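Local coordinates for ABC transporter sugar binding protein (Xanthomonas axonopodis pv. citri, PDB 3UOR), which probably binds maltose or related maltodextrins in the periplasm as the sugar-binding component of an ABC transporter, at residues A[146-151]-A[270-275]; A[248-253]-A[257-262]. All coordinates share one frame; numbering follows the deposited sequence.

How the contacts relate
Both contacts show how helices are laid against one sheet in the same lobe of a periplasmic binding protein, and their centres are about 9 Å apart. Contact 2, between 248-253 and 257-262, is nested inside the long excursion of the chain that contact 1 closes between 146-151 and 270-275. The join is antiparallel pairing of strands 134-150 and 259-264: Phe148 N lies 2.8 Å from Tyr262 O and Arg150 N lies 3.0 Å from Ala260 O, both probable hydrogen bonds. Helix 267-275 follows strand 259-264 directly, and its Arg275 returns to helix 250-256, where NE comes within 3.4 Å of Trp251 CE3.

Contact 1 (A[146-151]-A[270-275]); sequences LLFYRK and REFKLR
Phe148 on strand 134-150 and Phe272 on helix 267-275 carry this contact alone, a small and fully apolar meeting of two buried rings. Atom CD1 of Phe148 lies 3.5 Å from CE2 of Phe272, and CE1 of Phe148 is 3.7 Å from CD2 of Phe272, so the CD1 and CE1 atoms of Phe148 meet CD2 and CE2 of Phe272. The ring centres are 5.1 Å apart and the planes are inclined by 32°, an oblique pairing between stacked and perpendicular forms. Each phenylalanine has CG anti to its carbonyl carbon, with chi1 -73° in Phe148 and -81° in Phe272, and both CB atoms point toward the opposite segment. Two ring-length side chains thereby bridge backbones whose CA atoms, at Phe148 and Phe272, remain 9.4 Å apart.

The next shell is largely aromatic. Trp251 meets Phe272 edge-to-face, while Phe254 and Trp284 bring further rings against it; Phe148 also touches Trp284, Thr286 and Phe361, the last from helix 359-364. On the helix, Arg275 folds back over one turn: its NH1 makes a salt bridge to Glu271 OE1 at 2.8 Å and also donates to Glu271 O at 3.0 Å, the latter partner lying in the guanidinium plane. This double grip holds the guanidinium beside the helix, where it also forms a cation-pi contact with Trp251. Arg150 makes a salt bridge to Asp152 and donates from NH1 to Phe254 O, tying the strand to helix 250-256. The whole is a helix packed on a mixed beta-sheet through an aromatic core, as in the alpha/beta lobes of bacterial extracellular solute-binding proteins.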
loop_
_atom_site.group_PDB
_atom_site.type_symbol
_atom_site.label_atom_id
_atom_site.label_comp_id
_atom_site.label_asym_id
_atom_site.label_seq_id
_atom_site.Cartn_x
_atom_site.Cartn_y
_atom_site.Cartn_z
ATOM N N LEU A 146 -5.989 -5.591 3.938
ATOM C CA LEU A 146 -6.520 -6.941 4.099
ATOM C C LEU A 146 -7.701 -6.853 5.064
ATOM O O LEU A 146 -8.121 -5.748 5.422
ATOM C CB LEU A 146 -5.408 -7.906 4.582
ATOM C CG LEU A 146 -4.561 -7.527 5.800
ATOM C CD1 LEU A 146 -5.444 -7.233 7.007
ATOM C CD2 LEU A 146 -3.486 -8.608 6.155
ATOM N N LEU A 147 -8.245 -7.987 5.501
ATOM C CA LEU A 147 -9.474 -7.957 6.305
ATOM C C LEU A 147 -9.265 -7.927 7.809
ATOM O O LEU A 147 -8.699 -8.846 8.367
ATOM C CB LEU A 147 -10.363 -9.164 5.976
ATOM C CG LEU A 147 -10.704 -9.379 4.503
ATOM C CD1 LEU A 147 -11.328 -10.751 4.325
ATOM C CD2 LEU A 147 -11.646 -8.292 3.989
ATOM N N PHE A 148 -9.742 -6.877 8.462
ATOM C CA PHE A 148 -9.950 -6.892 9.904
ATOM C C PHE A 148 -11.318 -7.514 10.090
ATOM O O PHE A 148 -12.231 -7.198 9.338
ATOM C CB PHE A 148 -9.954 -5.459 10.464
ATOM C CG PHE A 148 -8.602 -4.825 10.489
ATOM C CD1 PHE A 148 -7.901 -4.693 11.684
ATOM C CD2 PHE A 148 -8.008 -4.395 9.326
ATOM C CE1 PHE A 148 -6.636 -4.121 11.710
ATOM C CE2 PHE A 148 -6.730 -3.830 9.349
ATOM C CZ PHE A 148 -6.051 -3.690 10.542
ATOM N N TYR A 149 -11.473 -8.389 11.082
ATOM C CA TYR A 149 -12.734 -9.097 11.255
ATOM C C TYR A 149 -13.115 -9.329 12.702
ATOM O O TYR A 149 -12.244 -9.461 13.565
ATOM C CB TYR A 149 -12.731 -10.436 10.515
ATOM C CG TYR A 149 -11.809 -11.481 11.091
ATOM C CD1 TYR A 149 -10.429 -11.433 10.861
ATOM C CD2 TYR A 149 -12.314 -12.522 11.862
ATOM C CE1 TYR A 149 -9.571 -12.405 11.389
ATOM C CE2 TYR A 149 -11.472 -13.500 12.392
ATOM C CZ TYR A 149 -10.104 -13.438 12.153
ATOM O OH TYR A 149 -9.293 -14.414 12.664
ATOM N N ARG A 150 -14.426 -9.369 12.947
ATOM C CA ARG A 150 -14.979 -9.743 14.244
ATOM C C ARG A 150 -15.099 -11.262 14.326
ATOM O O ARG A 150 -15.919 -11.866 13.626
ATOM C CB ARG A 150 -16.349 -9.099 14.446
ATOM C CG ARG A 150 -16.308 -7.568 14.583
ATOM C CD ARG A 150 -16.160 -7.154 16.039
ATOM N NE ARG A 150 -17.165 -7.801 16.901
ATOM C CZ ARG A 150 -18.365 -7.285 17.171
ATOM N NH1 ARG A 150 -18.719 -6.113 16.659
ATOM N NH2 ARG A 150 -19.211 -7.932 17.963
ATOM N N LYS A 151 -14.264 -11.873 15.168
ATOM C CA LYS A 151 -14.246 -13.324 15.338
ATOM C C LYS A 151 -15.583 -13.860 15.833
ATOM O O LYS A 151 -16.097 -14.856 15.320
ATOM C CB LYS A 151 -13.146 -13.741 16.314
ATOM C CG LYS A 151 -11.744 -13.471 15.818
ATOM C CD LYS A 151 -10.693 -13.951 16.820
ATOM C CE LYS A 151 -9.279 -13.629 16.325
ATOM N NZ LYS A 151 -8.219 -13.940 17.325
ATOM N N ARG A 270 -3.322 -0.753 15.692
ATOM C CA ARG A 270 -3.227 0.026 16.925
ATOM C C ARG A 270 -4.540 0.702 17.282
ATOM O O ARG A 270 -4.980 0.652 18.433
ATOM C CB ARG A 270 -2.111 1.070 16.844
ATOM C CG ARG A 270 -1.773 1.679 18.205
ATOM C CD ARG A 270 -0.545 2.596 18.152
ATOM N NE ARG A 270 0.636 1.993 17.513
ATOM C CZ ARG A 270 1.118 0.775 17.773
ATOM N NH1 ARG A 270 0.523 -0.023 18.661
ATOM N NH2 ARG A 270 2.204 0.351 17.135
ATOM N N GLU A 271 -5.171 1.325 16.292
ATOM C CA GLU A 271 -6.418 2.047 16.521
ATOM C C GLU A 271 -7.520 1.163 17.062
ATOM O O GLU A 271 -8.265 1.582 17.945
ATOM C CB GLU A 271 -6.862 2.747 15.246
ATOM C CG GLU A 271 -5.815 3.718 14.742
ATOM C CD GLU A 271 -5.390 4.691 15.822
ATOM O OE1 GLU A 271 -6.263 5.164 16.579
ATOM O OE2 GLU A 271 -4.182 4.979 15.927
ATOM N N PHE A 272 -7.633 -0.058 16.542
ATOM C CA PHE A 272 -8.644 -0.980 17.050
ATOM C C PHE A 272 -8.274 -1.420 18.465
ATOM O O PHE A 272 -9.143 -1.565 19.325
ATOM C CB PHE A 272 -8.774 -2.228 16.170
ATOM C CG PHE A 272 -9.619 -2.037 14.936
ATOM C CD1 PHE A 272 -10.987 -1.860 15.031
ATOM C CD2 PHE A 272 -9.052 -2.074 13.684
ATOM C CE1 PHE A 272 -11.763 -1.712 13.894
ATOM C CE2 PHE A 272 -9.827 -1.916 12.545
ATOM C CZ PHE A 272 -11.172 -1.741 12.649
ATOM N N LYS A 273 -6.986 -1.662 18.697
ATOM C CA LYS A 273 -6.533 -2.053 20.022
ATOM C C LYS A 273 -6.992 -1.030 21.049
ATOM O O LYS A 273 -7.513 -1.392 22.105
ATOM C CB LYS A 273 -5.014 -2.176 20.072
ATOM C CG LYS A 273 -4.452 -3.504 19.594
ATOM C CD LYS A 273 -2.926 -3.463 19.651
ATOM C CE LYS A 273 -2.266 -4.742 19.148
ATOM N NZ LYS A 273 -0.824 -4.499 18.765
ATOM N N LEU A 274 -6.813 0.249 20.728
ATOM C CA LEU A 274 -7.151 1.320 21.658
ATOM C C LEU A 274 -8.642 1.410 21.983
ATOM O O LEU A 274 -9.022 1.829 23.075
ATOM C CB LEU A 274 -6.686 2.664 21.112
ATOM C CG LEU A 274 -5.185 2.919 21.016
ATOM C CD1 LEU A 274 -4.967 4.349 20.582
ATOM C CD2 LEU A 274 -4.511 2.655 22.357
ATOM N N ARG A 275 -9.488 1.027 21.040
ATOM C CA ARG A 275 -10.921 1.235 21.195
ATOM C C ARG A 275 -11.667 -0.061 21.482
ATOM O O ARG A 275 -12.874 -0.067 21.705
ATOM C CB ARG A 275 -11.487 1.949 19.962
ATOM C CG ARG A 275 -10.776 3.270 19.678
ATOM C CD ARG A 275 -11.248 3.877 18.373
ATOM N NE ARG A 275 -10.740 5.232 18.213
ATOM C CZ ARG A 275 -9.453 5.530 18.078
ATOM N NH1 ARG A 275 -8.546 4.565 18.086
ATOM N NH2 ARG A 275 -9.071 6.795 17.944
#

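Contact 2 (A[248-253]-A[257-262]); sequences SNVWYE and GYYAFY
Val250 and Glu253 of helix 250-256 face Tyr258, Tyr259 and Tyr262 across a tight helix-to-strand connection, in which a Schellman motif ends the helix at Gly257 and the chain leads on into strand 259-264. Gly257 has positive phi, a backbone shape in which a beta carbon would collide with the carbonyl oxygen before it, so glycine suits it. Past it, Tyr258 N donates to Glu253 O at 3.0 Å.

The three tyrosines come to the helix in different ways. Tyr258 runs alongside Glu253, both side chains pointing the same way, with carboxylate and ring planes 37° apart and OE2 of Glu253 3.6 Å from CB of Tyr258. Glu253, bent at chi2, also brings OE1 to Ser248 OG, which donates to it at 2.8 Å from above the carboxylate plane. Tyr262 crosses Val250 at a slant: its OH sits about equally far from the two methyls, 3.8 Å from CG1 of Val250, while CG2 of the same valine lies over one face of the Trp251 ring, toward its rim. Leu188 of strand 187-188 closes in on Val250, Tyr259 and Tyr262.

At the start of the helix, Asn249 is the N-cap, its OD1 accepting a nearly straight bond from Tyr252 N, 168° at the hydrogen, and a weak one from Trp251 N. Tyr259 reaches the first turn with CG held between backbone N and carbonyl carbon (chi1 40°), with the backbone C of Glu253 over one face of its ring and CB of Glu253 3.3 Å from OH. There its OH donates to Val250 O at 2.9 Å, in the carbonyl plane and on a lone pair.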
loop_
_atom_site.group_PDB
_atom_site.type_symbol
_atom_site.label_atom_id
_atom_site.label_comp_id
_atom_site.label_asym_id
_atom_site.label_seq_id
_atom_site.Cartn_x
_atom_site.Cartn_y
_atom_site.Cartn_z
ATOM N N SER A 248 -19.701 7.066 10.721
ATOM C CA SER A 248 -19.404 7.893 11.888
ATOM C C SER A 248 -17.953 7.681 12.339
ATOM O O SER A 248 -17.135 8.609 12.300
ATOM C CB SER A 248 -20.399 7.629 13.029
ATOM O OG SER A 248 -20.492 6.248 13.329
ATOM N N ASN A 249 -17.638 6.449 12.725
ATOM C CA ASN A 249 -16.318 6.104 13.228
ATOM C C ASN A 249 -16.013 4.634 12.917
ATOM O O ASN A 249 -16.685 3.745 13.443
ATOM C CB ASN A 249 -16.288 6.362 14.730
ATOM C CG ASN A 249 -14.959 6.037 15.346
ATOM O OD1 ASN A 249 -14.547 4.877 15.391
ATOM N ND2 ASN A 249 -14.274 7.061 15.838
ATOM N N VAL A 250 -15.019 4.371 12.062
ATOM C CA VAL A 250 -14.833 3.009 11.552
ATOM C C VAL A 250 -14.561 2.016 12.663
ATOM O O VAL A 250 -14.985 0.871 12.584
ATOM C CB VAL A 250 -13.747 2.902 10.461
ATOM C CG1 VAL A 250 -14.129 3.753 9.248
ATOM C CG2 VAL A 250 -12.376 3.307 11.011
ATOM N N TRP A 251 -13.885 2.453 13.718
ATOM C CA TRP A 251 -13.558 1.530 14.802
ATOM C C TRP A 251 -14.766 1.202 15.672
ATOM O O TRP A 251 -15.019 0.035 15.993
ATOM C CB TRP A 251 -12.369 2.049 15.617
ATOM C CG TRP A 251 -11.238 2.426 14.718
ATOM C CD1 TRP A 251 -10.470 1.577 13.966
ATOM C CD2 TRP A 251 -10.766 3.750 14.432
ATOM N NE1 TRP A 251 -9.550 2.293 13.240
ATOM C CE2 TRP A 251 -9.707 3.625 13.508
ATOM C CE3 TRP A 251 -11.133 5.027 14.875
ATOM C CZ2 TRP A 251 -9.002 4.724 13.029
ATOM C CZ3 TRP A 251 -10.441 6.115 14.391
ATOM C CH2 TRP A 251 -9.384 5.957 13.473
ATOM N N TYR A 252 -15.538 2.217 16.038
ATOM C CA TYR A 252 -16.717 1.968 16.858
ATOM C C TYR A 252 -17.811 1.213 16.116
ATOM O O TYR A 252 -18.395 0.286 16.665
ATOM C CB TYR A 252 -17.226 3.256 17.491
ATOM C CG TYR A 252 -16.239 3.769 18.512
ATOM C CD1 TYR A 252 -15.775 2.932 19.531
ATOM C CD2 TYR A 252 -15.746 5.070 18.452
ATOM C CE1 TYR A 252 -14.866 3.380 20.468
ATOM C CE2 TYR A 252 -14.832 5.528 19.389
ATOM C CZ TYR A 252 -14.399 4.676 20.392
ATOM O OH TYR A 252 -13.496 5.118 21.327
ATOM N N GLU A 253 -18.064 1.576 14.862
ATOM C CA GLU A 253 -19.026 0.828 14.054
ATOM C C GLU A 253 -18.652 -0.654 13.973
ATOM O O GLU A 253 -19.516 -1.536 14.056
ATOM C CB GLU A 253 -19.149 1.434 12.657
ATOM C CG GLU A 253 -19.724 2.845 12.641
ATOM C CD GLU A 253 -21.199 2.904 13.035
ATOM O OE1 GLU A 253 -21.869 3.875 12.626
ATOM O OE2 GLU A 253 -21.691 1.988 13.738
ATOM N N GLY A 257 -20.755 -3.777 15.621
ATOM C CA GLY A 257 -21.347 -4.834 14.824
ATOM C C GLY A 257 -22.107 -4.361 13.589
ATOM O O GLY A 257 -22.809 -5.152 12.959
ATOM N N TYR A 258 -21.963 -3.087 13.230
ATOM C CA TYR A 258 -22.567 -2.563 11.997
ATOM C C TYR A 258 -22.056 -3.315 10.761
ATOM O O TYR A 258 -22.747 -3.413 9.749
ATOM C CB TYR A 258 -22.306 -1.053 11.855
ATOM C CG TYR A 258 -22.977 -0.384 10.654
ATOM C CD1 TYR A 258 -24.308 -0.642 10.330
ATOM C CD2 TYR A 258 -22.287 0.536 9.869
ATOM C CE1 TYR A 258 -24.922 -0.018 9.239
ATOM C CE2 TYR A 258 -22.895 1.168 8.780
ATOM C CZ TYR A 258 -24.205 0.885 8.471
ATOM O OH TYR A 258 -24.791 1.515 7.395
ATOM N N TYR A 259 -20.838 -3.842 10.850
ATOM C CA TYR A 259 -20.289 -4.699 9.806
ATOM C C TYR A 259 -19.238 -5.602 10.427
ATOM O O TYR A 259 -18.548 -5.193 11.358
ATOM C CB TYR A 259 -19.689 -3.869 8.658
ATOM C CG TYR A 259 -18.933 -2.640 9.108
ATOM C CD1 TYR A 259 -19.544 -1.391 9.113
ATOM C CD2 TYR A 259 -17.619 -2.729 9.533
ATOM C CE1 TYR A 259 -18.873 -0.280 9.526
ATOM C CE2 TYR A 259 -16.932 -1.613 9.959
ATOM C CZ TYR A 259 -17.566 -0.391 9.953
ATOM O OH TYR A 259 -16.888 0.734 10.360
ATOM N N ALA A 260 -19.120 -6.820 9.898
ATOM C CA ALA A 260 -18.216 -7.826 10.438
ATOM C C ALA A 260 -16.765 -7.697 9.955
ATOM O O ALA A 260 -15.813 -7.998 10.714
ATOM C CB ALA A 260 -18.759 -9.211 10.108
ATOM N N PHE A 261 -16.598 -7.284 8.692
ATOM C CA PHE A 261 -15.270 -7.099 8.087
ATOM C C PHE A 261 -15.013 -5.647 7.719
ATOM O O PHE A 261 -15.926 -4.896 7.341
ATOM C CB PHE A 261 -15.095 -7.913 6.788
ATOM C CG PHE A 261 -15.352 -9.390 6.926
ATOM C CD1 PHE A 261 -15.233 -10.032 8.149
ATOM C CD2 PHE A 261 -15.685 -10.146 5.804
ATOM C CE1 PHE A 261 -15.446 -11.398 8.255
ATOM C CE2 PHE A 261 -15.906 -11.506 5.903
ATOM C CZ PHE A 261 -15.783 -12.136 7.127
ATOM N N TYR A 262 -13.742 -5.279 7.771
ATOM C CA TYR A 262 -13.286 -3.976 7.337
ATOM C C TYR A 262 -11.991 -4.212 6.561
ATOM O O TYR A 262 -11.024 -4.755 7.100
ATOM C CB TYR A 262 -13.070 -3.074 8.552
ATOM C CG TYR A 262 -12.545 -1.687 8.258
ATOM C CD1 TYR A 262 -13.072 -0.917 7.233
ATOM C CD2 TYR A 262 -11.559 -1.124 9.052
ATOM C CE1 TYR A 262 -12.598 0.366 6.981
ATOM C CE2 TYR A 262 -11.072 0.171 8.813
ATOM C CZ TYR A 262 -11.593 0.900 7.777
ATOM O OH TYR A 262 -11.112 2.164 7.544
#